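Long-range contact in uncharacterized N-acetyltransferase D2E76_00625 (Mycobacteroides abscessus, PDB 6YCA), which is a GNAT-family N-acetyltransferase of the Eis type that binds acetyl-coenzyme A and probably transfers its acetyl group to amines, but cannot modify aminoglycosides: residues 67-81 with 111-123. Numbering follows the deposited sequence.
Sequences LGAFVQGELIGGADS and RGILTALVTRQLT. With ACO (acetyl coenzyme *a), chain G; SO4 (sulfate ion), chain H.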
loop_
_atom_site.group_PDB
_atom_site.type_symbol
_atom_site.label_atom_id
_atom_site.label_comp_id
_atom_site.label_asym_id
_atom_site.label_seq_id
_atom_site.Cartn_x
_atom_site.Cartn_y
_atom_site.Cartn_z
ATOM N N LEU A 67 -16.521 -19.214 37.337
ATOM C CA LEU A 67 -17.108 -20.518 37.101
ATOM C C LEU A 67 -16.155 -21.335 36.246
ATOM O O LEU A 67 -15.467 -20.798 35.373
ATOM C CB LEU A 67 -18.442 -20.377 36.373
ATOM C CG LEU A 67 -19.668 -20.050 37.213
ATOM C CD1 LEU A 67 -20.784 -19.547 36.324
ATOM C CD2 LEU A 67 -20.102 -21.294 37.961
ATOM N N GLY A 68 -16.116 -22.632 36.506
ATOM C CA GLY A 68 -15.253 -23.525 35.767
ATOM C C GLY A 68 -16.052 -24.673 35.192
ATOM O O GLY A 68 -17.055 -25.109 35.757
ATOM N N ALA A 69 -15.594 -25.152 34.045
ATOM C CA ALA A 69 -16.196 -26.288 33.366
ATOM C C ALA A 69 -15.203 -27.436 33.441
ATOM O O ALA A 69 -14.090 -27.331 32.913
ATOM C CB ALA A 69 -16.502 -25.946 31.909
ATOM N N PHE A 70 -15.598 -28.515 34.107
ATOM C CA PHE A 70 -14.729 -29.660 34.342
ATOM C C PHE A 70 -15.288 -30.851 33.581
ATOM O O PHE A 70 -16.461 -31.198 33.749
ATOM C CB PHE A 70 -14.663 -29.992 35.835
ATOM C CG PHE A 70 -14.088 -28.892 36.689
ATOM C CD1 PHE A 70 -14.873 -27.819 37.091
ATOM C CD2 PHE A 70 -12.771 -28.949 37.118
ATOM C CE1 PHE A 70 -14.346 -26.813 37.883
ATOM C CE2 PHE A 70 -12.238 -27.946 37.910
ATOM C CZ PHE A 70 -13.026 -26.877 38.292
ATOM N N VAL A 71 -14.459 -31.462 32.738
ATOM C CA VAL A 71 -14.777 -32.738 32.104
ATOM C C VAL A 71 -13.741 -33.761 32.553
ATOM O O VAL A 71 -12.533 -33.552 32.380
ATOM C CB VAL A 71 -14.895 -32.644 30.571
ATOM C CG1 VAL A 71 -15.922 -31.587 30.187
ATOM C CG2 VAL A 71 -13.555 -32.364 29.905
ATOM N N GLN A 72 -14.215 -34.849 33.155
ATOM C CA GLN A 72 -13.356 -35.862 33.758
ATOM C C GLN A 72 -12.358 -35.211 34.718
ATOM O O GLN A 72 -11.140 -35.334 34.578
ATOM C CB GLN A 72 -12.641 -36.676 32.672
ATOM C CG GLN A 72 -13.573 -37.475 31.760
ATOM C CD GLN A 72 -12.831 -38.216 30.650
ATOM O OE1 GLN A 72 -11.703 -38.676 30.835
ATOM N NE2 GLN A 72 -13.468 -38.331 29.490
ATOM N N GLY A 73 -12.913 -34.553 35.732
ATOM C CA GLY A 73 -12.108 -33.871 36.746
ATOM C C GLY A 73 -10.994 -33.004 36.201
ATOM O O GLY A 73 -9.890 -32.985 36.760
ATOM N N GLU A 74 -11.260 -32.267 35.126
ATOM C CA GLU A 74 -10.234 -31.474 34.460
ATOM C C GLU A 74 -10.850 -30.165 33.994
ATOM O O GLU A 74 -11.850 -30.174 33.271
ATOM C CB GLU A 74 -9.665 -32.228 33.252
ATOM C CG GLU A 74 -8.684 -31.420 32.412
ATOM C CD GLU A 74 -8.428 -32.045 31.053
ATOM O OE1 GLU A 74 -9.125 -33.023 30.708
ATOM O OE2 GLU A 74 -7.534 -31.556 30.326
ATOM N N LEU A 75 -10.249 -29.047 34.395
ATOM C CA LEU A 75 -10.789 -27.743 34.037
ATOM C C LEU A 75 -10.492 -27.457 32.570
ATOM O O LEU A 75 -9.327 -27.385 32.165
ATOM C CB LEU A 75 -10.163 -26.669 34.922
ATOM C CG LEU A 75 -10.630 -25.238 34.669
ATOM C CD1 LEU A 75 -12.119 -25.142 34.915
ATOM C CD2 LEU A 75 -9.886 -24.276 35.567
ATOM N N ILE A 76 -11.551 -27.285 31.773
ATOM C CA ILE A 76 -11.422 -27.129 30.332
ATOM C C ILE A 76 -12.129 -25.898 29.783
ATOM O O ILE A 76 -12.140 -25.694 28.568
ATOM C CB ILE A 76 -11.841 -28.401 29.562
ATOM C CG1 ILE A 76 -13.181 -28.930 30.074
ATOM C CG2 ILE A 76 -10.769 -29.472 29.696
ATOM C CD1 ILE A 76 -14.389 -28.254 29.483
ATOM N N GLY A 77 -12.725 -25.074 30.639
ATOM C CA GLY A 77 -13.392 -23.857 30.206
ATOM C C GLY A 77 -13.849 -23.082 31.420
ATOM O O GLY A 77 -13.804 -23.579 32.549
ATOM N N GLY A 78 -14.288 -21.851 31.182
ATOM C CA GLY A 78 -14.719 -21.037 32.305
ATOM C C GLY A 78 -15.332 -19.725 31.873
ATOM O O GLY A 78 -15.312 -19.355 30.696
ATOM N N ALA A 79 -15.892 -19.030 32.863
ATOM C CA ALA A 79 -16.495 -17.715 32.674
ATOM C C ALA A 79 -16.447 -16.987 34.010
ATOM O O ALA A 79 -16.796 -17.564 35.044
ATOM C CB ALA A 79 -17.941 -17.838 32.184
ATOM N N ASP A 80 -16.002 -15.733 33.987
ATOM C CA ASP A 80 -15.773 -14.927 35.178
ATOM C C ASP A 80 -16.553 -13.622 35.076
ATOM O O ASP A 80 -17.076 -13.261 34.019
ATOM C CB ASP A 80 -14.271 -14.651 35.360
ATOM C CG ASP A 80 -13.935 -14.039 36.713
ATOM O OD1 ASP A 80 -14.232 -14.653 37.754
ATOM O OD2 ASP A 80 -13.347 -12.939 36.734
ATOM N N SER A 81 -16.625 -12.908 36.196
ATOM C CA SER A 81 -17.283 -11.609 36.225
ATOM C C SER A 81 -16.743 -10.809 37.403
ATOM O O SER A 81 -16.091 -11.346 38.300
ATOM C CB SER A 81 -18.806 -11.745 36.299
ATOM O OG SER A 81 -19.178 -12.606 37.355
ATOM N N ARG A 111 -19.962 -28.523 22.288
ATOM C CA ARG A 111 -20.555 -29.543 23.141
ATOM C C ARG A 111 -21.568 -28.962 24.121
ATOM O O ARG A 111 -21.998 -29.669 25.037
ATOM C CB ARG A 111 -19.466 -30.279 23.933
ATOM C CG ARG A 111 -18.478 -31.120 23.132
ATOM C CD ARG A 111 -17.312 -31.508 24.041
ATOM N NE ARG A 111 -16.339 -32.409 23.425
ATOM C CZ ARG A 111 -16.343 -33.732 23.590
ATOM N NH1 ARG A 111 -17.259 -34.310 24.358
ATOM N NH2 ARG A 111 -15.422 -34.480 22.998
ATOM N N GLY A 112 -21.962 -27.704 23.956
ATOM C CA GLY A 112 -22.905 -27.100 24.872
ATOM C C GLY A 112 -22.306 -26.580 26.161
ATOM O O GLY A 112 -23.061 -26.254 27.085
ATOM N N ILE A 113 -20.975 -26.486 26.253
ATOM C CA ILE A 113 -20.345 -26.106 27.515
ATOM C C ILE A 113 -20.538 -24.621 27.807
ATOM O O ILE A 113 -20.845 -24.236 28.942
ATOM C CB ILE A 113 -18.866 -26.537 27.554
ATOM C CG1 ILE A 113 -18.753 -28.062 27.643
ATOM C CG2 ILE A 113 -18.152 -25.894 28.724
ATOM C CD1 ILE A 113 -17.342 -28.576 27.579
ATOM N N LEU A 114 -20.367 -23.763 26.799
ATOM C CA LEU A 114 -20.601 -22.337 27.007
ATOM C C LEU A 114 -22.046 -22.069 27.411
ATOM O O LEU A 114 -22.310 -21.234 28.285
ATOM C CB LEU A 114 -20.221 -21.536 25.763
ATOM C CG LEU A 114 -20.557 -20.047 25.872
ATOM C CD1 LEU A 114 -19.792 -19.450 27.028
ATOM C CD2 LEU A 114 -20.255 -19.292 24.581
ATOM N N THR A 115 -22.997 -22.758 26.777
ATOM C CA THR A 115 -24.394 -22.609 27.169
ATOM C C THR A 115 -24.585 -22.964 28.637
ATOM O O THR A 115 -25.315 -22.279 29.363
ATOM C CB THR A 115 -25.284 -23.470 26.273
ATOM O OG1 THR A 115 -25.051 -23.130 24.900
ATOM C CG2 THR A 115 -26.754 -23.253 26.604
ATOM N N ALA A 116 -23.913 -24.018 29.099
ATOM C CA ALA A 116 -23.976 -24.360 30.514
ATOM C C ALA A 116 -23.341 -23.273 31.368
ATOM O O ALA A 116 -23.853 -22.949 32.446
ATOM C CB ALA A 116 -23.285 -25.699 30.756
ATOM N N LEU A 117 -22.231 -22.693 30.898
ATOM C CA LEU A 117 -21.566 -21.631 31.647
ATOM C C LEU A 117 -22.429 -20.379 31.711
ATOM O O LEU A 117 -22.627 -19.805 32.789
ATOM C CB LEU A 117 -20.205 -21.321 31.026
ATOM C CG LEU A 117 -19.095 -22.334 31.305
ATOM C CD1 LEU A 117 -17.873 -22.037 30.462
ATOM C CD2 LEU A 117 -18.735 -22.312 32.778
ATOM N N VAL A 118 -22.969 -19.952 30.567
ATOM C CA VAL A 118 -23.762 -18.727 30.534
ATOM C C VAL A 118 -25.043 -18.894 31.338
ATOM O O VAL A 118 -25.457 -17.984 32.065
ATOM C CB VAL A 118 -24.039 -18.302 29.082
ATOM C CG1 VAL A 118 -24.992 -17.119 29.054
ATOM C CG2 VAL A 118 -22.740 -17.959 28.384
ATOM N N THR A 119 -25.695 -20.057 31.219
ATOM C CA THR A 119 -26.915 -20.309 31.981
ATOM C C THR A 119 -26.649 -20.258 33.478
ATOM O O THR A 119 -27.407 -19.642 34.235
ATOM C CB THR A 119 -27.516 -21.658 31.590
ATOM O OG1 THR A 119 -27.797 -21.675 30.184
ATOM C CG2 THR A 119 -28.796 -21.908 32.365
ATOM N N ARG A 120 -25.576 -20.912 33.924
ATOM C CA ARG A 120 -25.214 -20.886 35.339
ATOM C C ARG A 120 -24.789 -19.488 35.780
ATOM O O ARG A 120 -25.136 -19.044 36.880
ATOM C CB ARG A 120 -24.087 -21.888 35.588
ATOM C CG ARG A 120 -23.617 -21.994 37.022
ATOM C CD ARG A 120 -24.618 -22.744 37.875
ATOM N NE ARG A 120 -23.996 -23.260 39.090
ATOM C CZ ARG A 120 -23.925 -22.591 40.235
ATOM N NH1 ARG A 120 -24.442 -21.372 40.326
ATOM N NH2 ARG A 120 -23.337 -23.146 41.286
ATOM N N GLN A 121 -24.042 -18.781 34.928
ATOM C CA GLN A 121 -23.550 -17.457 35.288
ATOM C C GLN A 121 -24.698 -16.469 35.464
ATOM O O GLN A 121 -24.762 -15.748 36.465
ATOM C CB GLN A 121 -22.568 -16.965 34.224
ATOM C CG GLN A 121 -21.788 -15.733 34.622
ATOM C CD GLN A 121 -20.815 -15.293 33.548
ATOM O OE1 GLN A 121 -19.755 -14.739 33.841
ATOM N NE2 GLN A 121 -21.174 -15.533 32.295
ATOM N N LEU A 122 -25.619 -16.423 34.496
ATOM C CA LEU A 122 -26.720 -15.466 34.567
ATOM C C LEU A 122 -27.632 -15.736 35.762
ATOM O O LEU A 122 -28.099 -14.795 36.417
ATOM C CB LEU A 122 -27.503 -15.446 33.254
ATOM C CG LEU A 122 -26.744 -14.900 32.037
ATOM C CD1 LEU A 122 -27.607 -14.959 30.777
ATOM C CD2 LEU A 122 -26.238 -13.483 32.285
ATOM N N THR A 123 -27.909 -17.009 36.061
ATOM C CA THR A 123 -28.715 -17.316 37.239
ATOM C C THR A 123 -28.014 -16.887 38.523
ATOM O O THR A 123 -28.664 -16.416 39.464
ATOM C CB THR A 123 -29.089 -18.798 37.281
ATOM O OG1 THR A 123 -28.837 -19.389 36.003
ATOM C CG2 THR A 123 -30.556 -18.968 37.621
HETATM N N1A ACO G . -18.881 -18.910 16.282
HETATM C C2A ACO G . -20.098 -19.298 15.880
HETATM N N3A ACO G . -21.008 -19.981 16.584
HETATM C C4A ACO G . -20.700 -20.341 17.855
HETATM C C5A ACO G . -19.454 -19.992 18.386
HETATM C C6A ACO G . -18.499 -19.233 17.538
HETATM N N6A ACO G . -17.284 -18.878 18.021
HETATM N N7A ACO G . -19.388 -20.456 19.645
HETATM C C8A ACO G . -20.564 -21.074 19.896
HETATM N N9A ACO G . -21.350 -21.022 18.806
HETATM C C1B ACO G . -22.727 -21.578 18.719
HETATM C C2B ACO G . -22.685 -23.103 18.628
HETATM O O2B ACO G . -22.708 -23.527 17.264
HETATM C C3B ACO G . -24.032 -23.426 19.275
HETATM O O3B ACO G . -25.047 -23.251 18.296
HETATM P P3B ACO G . -26.238 -24.324 18.164
HETATM O O7A ACO G . -25.645 -25.684 17.887
HETATM O O8A ACO G . -27.034 -24.335 19.449
HETATM O O9A ACO G . -27.121 -23.900 17.013
HETATM C C4B ACO G . -24.203 -22.336 20.329
HETATM O O4B ACO G . -23.418 -21.226 19.914
HETATM C C5B ACO G . -23.778 -22.787 21.722
HETATM O O5B ACO G . -22.471 -23.333 21.606
HETATM P P1A ACO G . -21.680 -23.974 22.840
HETATM O O1A ACO G . -21.458 -25.442 22.561
HETATM O O2A ACO G . -22.494 -23.765 24.089
HETATM O O3A ACO G . -20.272 -23.223 22.996
HETATM P P2A ACO G . -18.753 -23.744 23.085
HETATM O O4A ACO G . -18.653 -24.807 24.157
HETATM O O5A ACO G . -18.328 -24.301 21.744
HETATM O O6A ACO G . -17.834 -22.472 23.444
HETATM C CBP ACO G . -16.826 -20.354 22.842
HETATM C CCP ACO G . -18.024 -21.271 22.694
HETATM C CDP ACO G . -16.524 -20.129 24.316
HETATM C CEP ACO G . -17.138 -19.028 22.167
HETATM C CAP ACO G . -15.662 -21.067 22.156
HETATM O OAP ACO G . -16.003 -21.219 20.770
HETATM C C9P ACO G . -14.350 -20.339 22.280
HETATM O O9P ACO G . -13.601 -20.583 23.214
HETATM N N8P ACO G . -14.065 -19.457 21.323
HETATM C C7P ACO G . -12.830 -18.694 21.263
HETATM C C6P ACO G . -12.602 -17.808 22.483
HETATM C C5P ACO G . -13.660 -16.738 22.596
HETATM O O5P ACO G . -14.110 -16.195 21.597
HETATM N N4P ACO G . -14.068 -16.457 23.828
HETATM C C3P ACO G . -15.046 -15.421 24.071
HETATM C C2P ACO G . -14.385 -14.180 24.657
HETATM S S1P ACO G . -15.613 -12.956 24.948
HETATM C C ACO G . -15.277 -12.612 26.548
HETATM O O ACO G . -14.161 -12.847 26.980
HETATM C CH3 ACO G . -16.345 -12.025 27.424
HETATM S S SO4 H . -21.031 -24.502 43.089
HETATM O O1 SO4 H . -21.847 -23.597 43.895
HETATM O O2 SO4 H . -19.792 -23.823 42.722
HETATM O O3 SO4 H . -20.710 -25.701 43.858
HETATM O O4 SO4 H . -21.761 -24.882 41.881
#
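Leu117 and Leu67 meet with CG turned alike, anti to the carbonyl carbon (chi1 -76° in Leu117 and -82° in Leu67). In Leu117 this drops the fork of the side chain onto the hairpin: CD1 lies 3.7 Å from Gly78 N, and Gly77 beside it, on the helix-facing side, has no side chain to stand between, while CD2 reaches Leu67 CB at 4.1 Å. Leu67 answers with its own two methyls, CD1 against the helix backbone at Gln121 CA (3.6 Å) and CD2 across the aliphatic CG of Arg120, whose side chain it crosses at about a right angle. Ala69 and Ala79, small residues whose CB atoms point at the helix, let it settle close to the strands; Ala69 CB touches Ile113 CG2 at 3.6 Å. The other branch of Ile113 ends at CD1, 3.5 Å from Ile76 CD1. Ile76 itself belongs to a classic beta bulge, in which Ile76 and Gly77 both face Ala69.

In the GNAT fold such a helix packs on the central sheet and presents its N-terminus to the pyrophosphate of the cofactor. Helix 113-123 does so here, running at 27° to strand 75-81. Gly112, the N-cap, gives its N-H to O1A of acetyl-coenzyme A (2.7 Å); at its backbone angles a CB would jam against Arg111 O. Thr115 grips O2A twice, through N and OG1 (2.8 Å), its short side chain holding the hydroxyl beside its own N. Leu114 N bonds weakly to O4A on the second phosphate. The helix dipole would probably add to the attraction. Leu114 lays CB and CD2 along the cofactor, while its side chain also touches Ile102 of strand 93-104. Farther along, the extended Gln121 passes Ala79 to end near the backbone of Asp80, and exposed Arg120 directs NH2 to a sulfate, probably from the crystallisation liquor, also hydrogen-bonded by Phe28 N.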